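Local coordinates for insecticidal crystal protein Cry7Cal (Bacillus thuringiensis, PDB 5ZI1) that probably acts as an insecticidal pore-forming toxin, a three-domain delta-endotoxin that is thought to bind receptors in the insect gut, at residues 248-253 with 493-498; 290-295 with 484-489; 369-374 with 445-450. One frame throughout, in Å; residues are numbered along the deposited sequence.

Contact 1 of 3, residues 248-253 with 493-498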
loop_
_atom_site.group_PDB
_atom_site.type_symbol
_atom_site.label_atom_id
_atom_site.label_comp_id
_atom_site.label_asym_id
_atom_site.label_seq_id
_atom_site.Cartn_x
_atom_site.Cartn_y
_atom_site.Cartn_z
ATOM N N GLU A 248 3.469 4.135 7.245
ATOM C CA GLU A 248 4.033 3.108 6.378
ATOM C C GLU A 248 2.911 2.294 5.747
ATOM O O GLU A 248 1.906 2.008 6.402
ATOM C CB GLU A 248 4.965 2.161 7.146
ATOM C CG GLU A 248 5.881 2.830 8.159
ATOM C CD GLU A 248 6.940 1.856 8.701
ATOM O OE1 GLU A 248 6.564 0.710 9.072
ATOM O OE2 GLU A 248 8.145 2.229 8.731
ATOM N N LEU A 249 3.108 1.912 4.479
ATOM C CA LEU A 249 2.239 0.987 3.755
ATOM C C LEU A 249 2.903 -0.387 3.743
ATOM O O LEU A 249 3.867 -0.603 3.005
ATOM C CB LEU A 249 2.024 1.458 2.320
ATOM C CG LEU A 249 1.517 2.867 2.087
ATOM C CD1 LEU A 249 1.727 3.263 0.627
ATOM C CD2 LEU A 249 0.034 2.963 2.490
ATOM N N THR A 250 2.374 -1.324 4.511
ATOM C CA THR A 250 2.998 -2.631 4.654
ATOM C C THR A 250 2.476 -3.669 3.674
ATOM O O THR A 250 2.873 -4.832 3.767
ATOM C CB THR A 250 2.779 -3.149 6.071
ATOM O OG1 THR A 250 1.374 -3.261 6.304
ATOM C CG2 THR A 250 3.392 -2.203 7.090
ATOM N N ARG A 251 1.564 -3.302 2.784
ATOM C CA ARG A 251 0.950 -4.286 1.906
ATOM C C ARG A 251 1.942 -4.746 0.836
ATOM O O ARG A 251 2.774 -3.970 0.362
ATOM C CB ARG A 251 -0.311 -3.712 1.257
ATOM C CG ARG A 251 -0.112 -2.841 0.025
ATOM C CD ARG A 251 0.618 -1.561 0.339
ATOM N NE ARG A 251 0.819 -0.681 -0.819
ATOM C CZ ARG A 251 1.765 -0.833 -1.750
ATOM N NH1 ARG A 251 2.611 -1.862 -1.709
ATOM N NH2 ARG A 251 1.849 0.047 -2.738
ATOM N N GLN A 252 1.847 -6.015 0.459
ATOM C CA GLN A 252 2.698 -6.608 -0.565
ATOM C C GLN A 252 1.895 -6.802 -1.846
ATOM O O GLN A 252 0.810 -7.388 -1.816
ATOM C CB GLN A 252 3.252 -7.951 -0.075
ATOM C CG GLN A 252 4.137 -8.731 -1.076
ATOM C CD GLN A 252 4.686 -10.009 -0.445
ATOM O OE1 GLN A 252 5.869 -10.094 -0.118
ATOM N NE2 GLN A 252 3.816 -10.992 -0.240
ATOM N N ILE A 253 2.431 -6.335 -2.974
ATOM C CA ILE A 253 1.780 -6.546 -4.258
ATOM C C ILE A 253 2.714 -7.284 -5.208
ATOM O O ILE A 253 3.942 -7.286 -5.047
ATOM C CB ILE A 253 1.307 -5.233 -4.883
ATOM C CG1 ILE A 253 2.456 -4.257 -5.011
ATOM C CG2 ILE A 253 0.130 -4.649 -4.065
ATOM C CD1 ILE A 253 1.964 -2.852 -5.346
ATOM N N GLY A 493 -3.784 0.121 4.600
ATOM C CA GLY A 493 -2.497 0.096 3.949
ATOM C C GLY A 493 -1.713 -1.173 4.149
ATOM O O GLY A 493 -0.544 -1.228 3.748
ATOM N N GLY A 494 -2.301 -2.190 4.767
ATOM C CA GLY A 494 -1.570 -3.400 5.053
ATOM C C GLY A 494 -2.375 -4.258 5.993
ATOM O O GLY A 494 -3.489 -3.896 6.365
ATOM N N PRO A 495 -1.853 -5.417 6.383
ATOM C CA PRO A 495 -2.629 -6.316 7.244
ATOM C C PRO A 495 -2.651 -5.823 8.685
ATOM O O PRO A 495 -1.951 -4.880 9.063
ATOM C CB PRO A 495 -1.907 -7.658 7.110
ATOM C CG PRO A 495 -0.561 -7.326 6.588
ATOM C CD PRO A 495 -0.672 -6.077 5.802
ATOM N N ILE A 496 -3.499 -6.472 9.489
ATOM C CA ILE A 496 -3.769 -6.072 10.863
ATOM C C ILE A 496 -3.772 -7.325 11.730
ATOM O O ILE A 496 -3.806 -8.447 11.232
ATOM C CB ILE A 496 -5.108 -5.310 11.002
ATOM C CG1 ILE A 496 -6.286 -6.208 10.618
ATOM C CG2 ILE A 496 -5.094 -4.029 10.175
ATOM C CD1 ILE A 496 -7.622 -5.535 10.750
ATOM N N LEU A 497 -3.725 -7.124 13.049
ATOM C CA LEU A 497 -3.794 -8.232 13.992
ATOM C C LEU A 497 -5.231 -8.486 14.428
ATOM O O LEU A 497 -5.983 -7.544 14.704
ATOM C CB LEU A 497 -2.939 -7.957 15.231
ATOM C CG LEU A 497 -1.419 -7.885 15.055
ATOM C CD1 LEU A 497 -0.702 -8.355 16.309
ATOM C CD2 LEU A 497 -0.974 -8.686 13.858
ATOM N N LYS A 498 -5.597 -9.767 14.517
ATOM C CA LYS A 498 -6.890 -10.193 15.036
ATOM C C LYS A 498 -6.668 -11.047 16.277
ATOM O O LYS A 498 -6.167 -12.172 16.181
ATOM C CB LYS A 498 -7.669 -10.972 13.986
ATOM C CG LYS A 498 -9.053 -11.369 14.436
ATOM C CD LYS A 498 -9.763 -12.113 13.325
ATOM C CE LYS A 498 -9.752 -13.613 13.568
ATOM N NZ LYS A 498 -11.099 -14.096 14.030
#
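The carbonyl oxygen of Gly493 points into the bend of chain at Leu249-Arg251. It accepts a weak, bent hydrogen bond from Arg251 N (3.1 Å, 129° at the hydrogen), and Thr250 N lies 3.0 Å from the same oxygen. Leu249 CA adds a CH...O approach to it at 3.6 Å, and Arg251 CB and CD lie alongside. Beside this backbone meeting, Thr250 OG1 faces Gly494 CA at 3.2 Å and Pro495 CD at 3.5 Å. Its chi1 of 60° sets the hydroxyl between the backbone N and the carbonyl carbon, next to the two-residue glycine run. The CD2 branch of Leu249 lies 4.1 Å from Gly493 CA. In the three-domain Cry fold the contact joins the middle, lectin-like domain to the C-terminal one, just before strands 252-254 and 496-500. Farther out, the bent Arg251 side chain turns away from the glycines, and its NH2 forms a salt bridge with Asp228 and a hydrogen bond with His430 NE2. Glu248 likewise leads away, to a salt bridge with Lys475, while Leu249 N is held by Ser456 OG.

Contact 2 of 3, residues 290-295 with 484-489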
loop_
_atom_site.group_PDB
_atom_site.type_symbol
_atom_site.label_atom_id
_atom_site.label_comp_id
_atom_site.label_asym_id
_atom_site.label_seq_id
_atom_site.Cartn_x
_atom_site.Cartn_y
_atom_site.Cartn_z
ATOM N N PRO A 290 -1.204 -13.353 4.735
ATOM C CA PRO A 290 -0.763 -12.205 5.540
ATOM C C PRO A 290 0.144 -12.650 6.677
ATOM O O PRO A 290 -0.078 -13.688 7.301
ATOM C CB PRO A 290 -2.075 -11.627 6.085
ATOM C CG PRO A 290 -3.144 -12.179 5.207
ATOM C CD PRO A 290 -2.666 -13.523 4.771
ATOM N N GLY A 291 1.177 -11.859 6.951
ATOM C CA GLY A 291 1.971 -12.078 8.140
ATOM C C GLY A 291 2.585 -10.785 8.633
ATOM O O GLY A 291 2.335 -9.702 8.096
ATOM N N LEU A 292 3.400 -10.910 9.678
ATOM C CA LEU A 292 4.298 -9.833 10.063
ATOM C C LEU A 292 5.123 -9.390 8.863
ATOM O O LEU A 292 5.394 -10.171 7.948
ATOM C CB LEU A 292 5.201 -10.312 11.197
ATOM C CG LEU A 292 4.361 -10.849 12.369
ATOM C CD1 LEU A 292 5.241 -11.487 13.425
ATOM C CD2 LEU A 292 3.517 -9.723 12.968
ATOM N N PHE A 293 5.501 -8.119 8.835
ATOM C CA PHE A 293 6.184 -7.629 7.649
ATOM C C PHE A 293 7.544 -8.329 7.515
ATOM O O PHE A 293 8.215 -8.602 8.515
ATOM C CB PHE A 293 6.329 -6.105 7.734
ATOM C CG PHE A 293 6.939 -5.496 6.511
ATOM C CD1 PHE A 293 6.135 -5.047 5.476
ATOM C CD2 PHE A 293 8.335 -5.421 6.369
ATOM C CE1 PHE A 293 6.705 -4.494 4.306
ATOM C CE2 PHE A 293 8.914 -4.880 5.209
ATOM C CZ PHE A 293 8.102 -4.405 4.186
ATOM N N GLN A 294 7.952 -8.645 6.279
ATOM C CA GLN A 294 9.119 -9.495 6.048
ATOM C C GLN A 294 10.074 -8.872 5.042
ATOM O O GLN A 294 9.659 -8.391 3.983
ATOM C CB GLN A 294 8.724 -10.886 5.540
ATOM C CG GLN A 294 7.915 -11.721 6.492
ATOM C CD GLN A 294 7.576 -13.092 5.913
ATOM O OE1 GLN A 294 8.310 -14.048 6.103
ATOM N NE2 GLN A 294 6.458 -13.188 5.210
ATOM N N TRP A 295 11.363 -8.911 5.367
ATOM C CA TRP A 295 12.414 -8.341 4.535
ATOM C C TRP A 295 13.115 -9.476 3.806
ATOM O O TRP A 295 13.514 -10.461 4.436
ATOM C CB TRP A 295 13.411 -7.546 5.374
ATOM C CG TRP A 295 12.725 -6.511 6.192
ATOM C CD1 TRP A 295 12.108 -6.690 7.399
ATOM C CD2 TRP A 295 12.530 -5.139 5.838
ATOM N NE1 TRP A 295 11.567 -5.505 7.827
ATOM C CE2 TRP A 295 11.807 -4.539 6.885
ATOM C CE3 TRP A 295 12.898 -4.362 4.736
ATOM C CZ2 TRP A 295 11.450 -3.193 6.868
ATOM C CZ3 TRP A 295 12.561 -3.034 4.721
ATOM C CH2 TRP A 295 11.835 -2.456 5.782
ATOM N N VAL A 484 -3.864 -15.184 18.195
ATOM C CA VAL A 484 -3.411 -14.028 17.430
ATOM C C VAL A 484 -3.237 -14.445 15.982
ATOM O O VAL A 484 -2.405 -15.308 15.679
ATOM C CB VAL A 484 -2.091 -13.462 17.962
ATOM C CG1 VAL A 484 -1.744 -12.205 17.194
ATOM C CG2 VAL A 484 -2.184 -13.200 19.463
ATOM N N GLU A 485 -3.973 -13.794 15.089
ATOM C CA GLU A 485 -3.939 -14.084 13.666
ATOM C C GLU A 485 -3.686 -12.790 12.906
ATOM O O GLU A 485 -3.943 -11.694 13.403
ATOM C CB GLU A 485 -5.251 -14.727 13.210
ATOM C CG GLU A 485 -5.141 -15.559 11.948
ATOM C CD GLU A 485 -6.498 -16.020 11.412
ATOM O OE1 GLU A 485 -7.520 -15.853 12.128
ATOM O OE2 GLU A 485 -6.536 -16.549 10.271
ATOM N N ILE A 486 -3.150 -12.916 11.705
ATOM C CA ILE A 486 -2.890 -11.773 10.842
ATOM C C ILE A 486 -3.804 -11.914 9.638
ATOM O O ILE A 486 -3.891 -12.992 9.044
ATOM C CB ILE A 486 -1.404 -11.705 10.457
ATOM C CG1 ILE A 486 -0.585 -11.667 11.745
ATOM C CG2 ILE A 486 -1.095 -10.477 9.601
ATOM C CD1 ILE A 486 0.876 -11.682 11.526
ATOM N N ILE A 487 -4.545 -10.854 9.330
ATOM C CA ILE A 487 -5.656 -10.935 8.393
ATOM C C ILE A 487 -5.579 -9.737 7.459
ATOM O O ILE A 487 -4.944 -8.723 7.760
ATOM C CB ILE A 487 -7.040 -10.974 9.090
ATOM C CG1 ILE A 487 -7.393 -9.601 9.656
ATOM C CG2 ILE A 487 -7.084 -12.016 10.215
ATOM C CD1 ILE A 487 -8.764 -9.553 10.234
ATOM N N ASP A 488 -6.245 -9.871 6.315
ATOM C CA ASP A 488 -6.261 -8.802 5.332
ATOM C C ASP A 488 -7.119 -7.633 5.804
ATOM O O ASP A 488 -8.082 -7.801 6.546
ATOM C CB ASP A 488 -6.784 -9.313 3.995
ATOM C CG ASP A 488 -5.735 -10.071 3.211
ATOM O OD1 ASP A 488 -4.542 -9.669 3.231
ATOM O OD2 ASP A 488 -6.110 -11.076 2.568
ATOM N N SER A 489 -6.755 -6.441 5.347
ATOM C CA SER A 489 -7.525 -5.229 5.577
ATOM C C SER A 489 -7.231 -4.282 4.426
ATOM O O SER A 489 -6.080 -3.889 4.224
ATOM C CB SER A 489 -7.174 -4.584 6.926
ATOM O OG SER A 489 -7.508 -3.200 6.931
HETATM O O HOH W 1 -2.511 -15.233 8.097
#
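Ile486 packs against the turn at Pro290-Leu292 with both of its branches, and most of this contact is apolar. Its CG1 is anti to the carbonyl carbon (chi1 -56°) and the chain is extended beyond it, which carries CD1 to the peptide link between Gly291 and Leu292: CD1 lies 3.2 Å from Leu292 N and 3.5 Å from Gly291 C. The same methyl meets Leu292 CD2 at 3.6 Å, the two side chains crossing at about a right angle. The other branch meets the proline, with Ile486 CG2 lying 3.8 Å from Pro290 CB. This methyl is also near the backbone N and CA of Gly291.

Water provides the polar link. A single molecule donates to Pro290 O (3.0 Å) and to Ile486 O (2.8 Å), bridging two carbonyl acceptors; no protein-to-protein hydrogen bond spans the two segments. The segments belong to different domains of the three-domain Cry toxin: 290-295 leads into strand 294-306 of the lectin-like middle domain, and 484-487 is a strand of the C-terminal domain, paired antiparallel with 496-500. Their touching parts run 133° apart.

A third kind of meeting, between a carboxylate and a proline ring, lies toward the surface. Asp488 OD1 sits 3.5 Å from Pro290 CG, these two side chains likewise being nearly perpendicular. The Asp488 side chain is also about 3 Å from a bound acetate, probably from the crystallisation liquor. Outside the two segments, Leu292 touches Tyr324 of strand 312-324, and Pro495 packs on Ile486 from its own domain.

Contact 3 of 3, residues 369-374 with 445-450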
loop_
_atom_site.group_PDB
_atom_site.type_symbol
_atom_site.label_atom_id
_atom_site.label_comp_id
_atom_site.label_asym_id
_atom_site.label_seq_id
_atom_site.Cartn_x
_atom_site.Cartn_y
_atom_site.Cartn_z
ATOM N N TRP A 369 5.465 -29.614 -22.074
ATOM C CA TRP A 369 5.281 -28.166 -22.082
ATOM C C TRP A 369 6.185 -27.562 -21.011
ATOM O O TRP A 369 5.918 -27.701 -19.814
ATOM C CB TRP A 369 3.806 -27.834 -21.862
ATOM C CG TRP A 369 3.416 -26.428 -22.168
ATOM C CD1 TRP A 369 4.249 -25.391 -22.458
ATOM C CD2 TRP A 369 2.080 -25.899 -22.211
ATOM N NE1 TRP A 369 3.517 -24.246 -22.680
ATOM C CE2 TRP A 369 2.183 -24.532 -22.528
ATOM C CE3 TRP A 369 0.809 -26.448 -22.008
ATOM C CZ2 TRP A 369 1.061 -23.704 -22.645
ATOM C CZ3 TRP A 369 -0.306 -25.624 -22.135
ATOM C CH2 TRP A 369 -0.171 -24.271 -22.454
ATOM N N TYR A 370 7.271 -26.922 -21.439
ATOM C CA TYR A 370 8.264 -26.335 -20.552
ATOM C C TYR A 370 8.026 -24.841 -20.384
ATOM O O TYR A 370 7.623 -24.150 -21.321
ATOM C CB TYR A 370 9.689 -26.551 -21.091
ATOM C CG TYR A 370 10.156 -27.993 -21.082
ATOM C CD1 TYR A 370 10.306 -28.684 -19.887
ATOM C CD2 TYR A 370 10.468 -28.658 -22.272
ATOM C CE1 TYR A 370 10.734 -29.994 -19.866
ATOM C CE2 TYR A 370 10.900 -29.963 -22.265
ATOM C CZ TYR A 370 11.035 -30.630 -21.061
ATOM O OH TYR A 370 11.468 -31.938 -21.040
ATOM N N GLN A 371 8.302 -24.337 -19.182
ATOM C CA GLN A 371 8.317 -22.903 -18.928
ATOM C C GLN A 371 9.699 -22.550 -18.410
ATOM O O GLN A 371 10.236 -23.250 -17.542
ATOM C CB GLN A 371 7.236 -22.492 -17.923
ATOM C CG GLN A 371 5.945 -23.232 -18.098
ATOM C CD GLN A 371 5.098 -22.711 -19.244
ATOM O OE1 GLN A 371 5.298 -21.597 -19.755
ATOM N NE2 GLN A 371 4.129 -23.512 -19.646
ATOM N N ALA A 372 10.281 -21.482 -18.944
ATOM C CA ALA A 372 11.691 -21.214 -18.710
ATOM C C ALA A 372 11.902 -19.757 -18.335
ATOM O O ALA A 372 11.376 -18.854 -18.996
ATOM C CB ALA A 372 12.525 -21.577 -19.956
ATOM N N VAL A 373 12.676 -19.538 -17.277
ATOM C CA VAL A 373 13.236 -18.229 -16.960
ATOM C C VAL A 373 14.754 -18.387 -16.896
ATOM O O VAL A 373 15.322 -18.562 -15.805
ATOM C CB VAL A 373 12.663 -17.674 -15.645
ATOM C CG1 VAL A 373 13.278 -16.317 -15.353
ATOM C CG2 VAL A 373 11.110 -17.592 -15.722
ATOM N N PRO A 374 15.454 -18.361 -18.033
ATOM C CA PRO A 374 16.897 -18.649 -18.000
ATOM C C PRO A 374 17.732 -17.491 -17.497
ATOM O O PRO A 374 18.908 -17.704 -17.164
ATOM C CB PRO A 374 17.233 -18.993 -19.463
ATOM C CG PRO A 374 16.139 -18.389 -20.279
ATOM C CD PRO A 374 14.909 -18.325 -19.410
ATOM N N GLY A 445 8.978 -26.716 -15.252
ATOM C CA GLY A 445 9.566 -25.387 -15.210
ATOM C C GLY A 445 8.779 -24.426 -14.338
ATOM O O GLY A 445 7.551 -24.468 -14.339
ATOM N N THR A 446 9.459 -23.560 -13.588
ATOM C CA THR A 446 8.793 -22.608 -12.703
ATOM C C THR A 446 8.377 -21.360 -13.474
ATOM O O THR A 446 9.201 -20.739 -14.156
ATOM C CB THR A 446 9.724 -22.202 -11.553
ATOM O OG1 THR A 446 10.103 -23.349 -10.776
ATOM C CG2 THR A 446 9.063 -21.171 -10.662
ATOM N N ILE A 447 7.109 -20.974 -13.342
ATOM C CA ILE A 447 6.680 -19.621 -13.692
ATOM C C ILE A 447 6.700 -18.781 -12.419
ATOM O O ILE A 447 5.755 -18.853 -11.620
ATOM C CB ILE A 447 5.280 -19.610 -14.319
ATOM C CG1 ILE A 447 5.230 -20.500 -15.562
ATOM C CG2 ILE A 447 4.884 -18.203 -14.702
ATOM C CD1 ILE A 447 3.851 -20.552 -16.166
ATOM N N PRO A 448 7.737 -17.980 -12.184
ATOM C CA PRO A 448 7.834 -17.239 -10.922
ATOM C C PRO A 448 6.991 -15.975 -10.935
ATOM O O PRO A 448 6.621 -15.443 -11.983
ATOM C CB PRO A 448 9.324 -16.891 -10.838
ATOM C CG PRO A 448 9.913 -17.274 -12.214
ATOM C CD PRO A 448 8.794 -17.584 -13.118
ATOM N N VAL A 449 6.665 -15.496 -9.742
ATOM C CA VAL A 449 5.959 -14.227 -9.611
ATOM C C VAL A 449 6.658 -13.419 -8.531
ATOM O O VAL A 449 6.936 -13.938 -7.444
ATOM C CB VAL A 449 4.468 -14.412 -9.277
ATOM C CG1 VAL A 449 3.721 -13.124 -9.533
ATOM C CG2 VAL A 449 3.867 -15.530 -10.073
ATOM N N LEU A 450 6.946 -12.157 -8.828
ATOM C CA LEU A 450 7.724 -11.314 -7.936
ATOM C C LEU A 450 6.797 -10.477 -7.046
ATOM O O LEU A 450 5.798 -9.910 -7.517
ATOM C CB LEU A 450 8.671 -10.427 -8.752
ATOM C CG LEU A 450 9.697 -11.128 -9.687
ATOM C CD1 LEU A 450 10.630 -10.125 -10.341
ATOM C CD2 LEU A 450 10.517 -12.202 -8.974
HETATM O O HOH W 2 11.488 -22.185 -15.452
#
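Gln371 crosses Ile447 obliquely. Its CB starts the contact 3.7 Å from Ile447 CG1. CG, anti to the carbonyl carbon, lies near both CG1 and CD1 of the isoleucine, and the bend at chi2 (-78°) puts CD and OE1 each about 4.0 Å from Ile447 CD1. At the tip, NE2 comes over the rim of one face of the Trp369 indole, 3.1 Å above its plane, within the same strand. The backbone of Gln371 faces Gly445: Gly445 CA makes a CH...O contact with Gln371 O at 3.2 Å (148° at the hydrogen). Both segments lie in the middle, lectin-like domain of the Cry toxin, a beta-prism of three antiparallel sheets. Here strand 369-382 of one sheet is met by the approach to strand 448-454 of another. A water bridges the two backbones, donating to Gln371 O (2.7 Å) and to Thr446 O (3.0 Å) and accepting a weak bond from Val373 N. Direct backbone hydrogen bonds tie Trp369 and Gln371 to Ser444, the residue before Gly445. Val373 CG2 presses on CD of the Pro448 ring at 3.5 Å, tighter than usual for two carbons. Trp315 of strand 312-324 packs on Pro448 and Thr446, and its NE1 donates to Val373 O.

How the contacts relate
Contacts 1 and 2 form one continuous interface between the middle and C-terminal domains: their centres are 7 Å apart, and strands 484-487 and 496-500, neighbours in one sheet, join them directly. Lys498 N lies 2.8 Å from Glu485 O, a probable hydrogen bond. Contact 3 is internal to the middle domain, its centre about 28 Å from the centres of both others; its nearest atoms stay about 4 Å from contact 1 and about 12 Å from contact 2, without touching. It still shares a sheet with contact 1, because strands 252-254 and 448-454 are neighbours. Acetate, probably from the crystallisation liquor, is bound beside Gly494 of contact 1 and near Asp488 of contact 2.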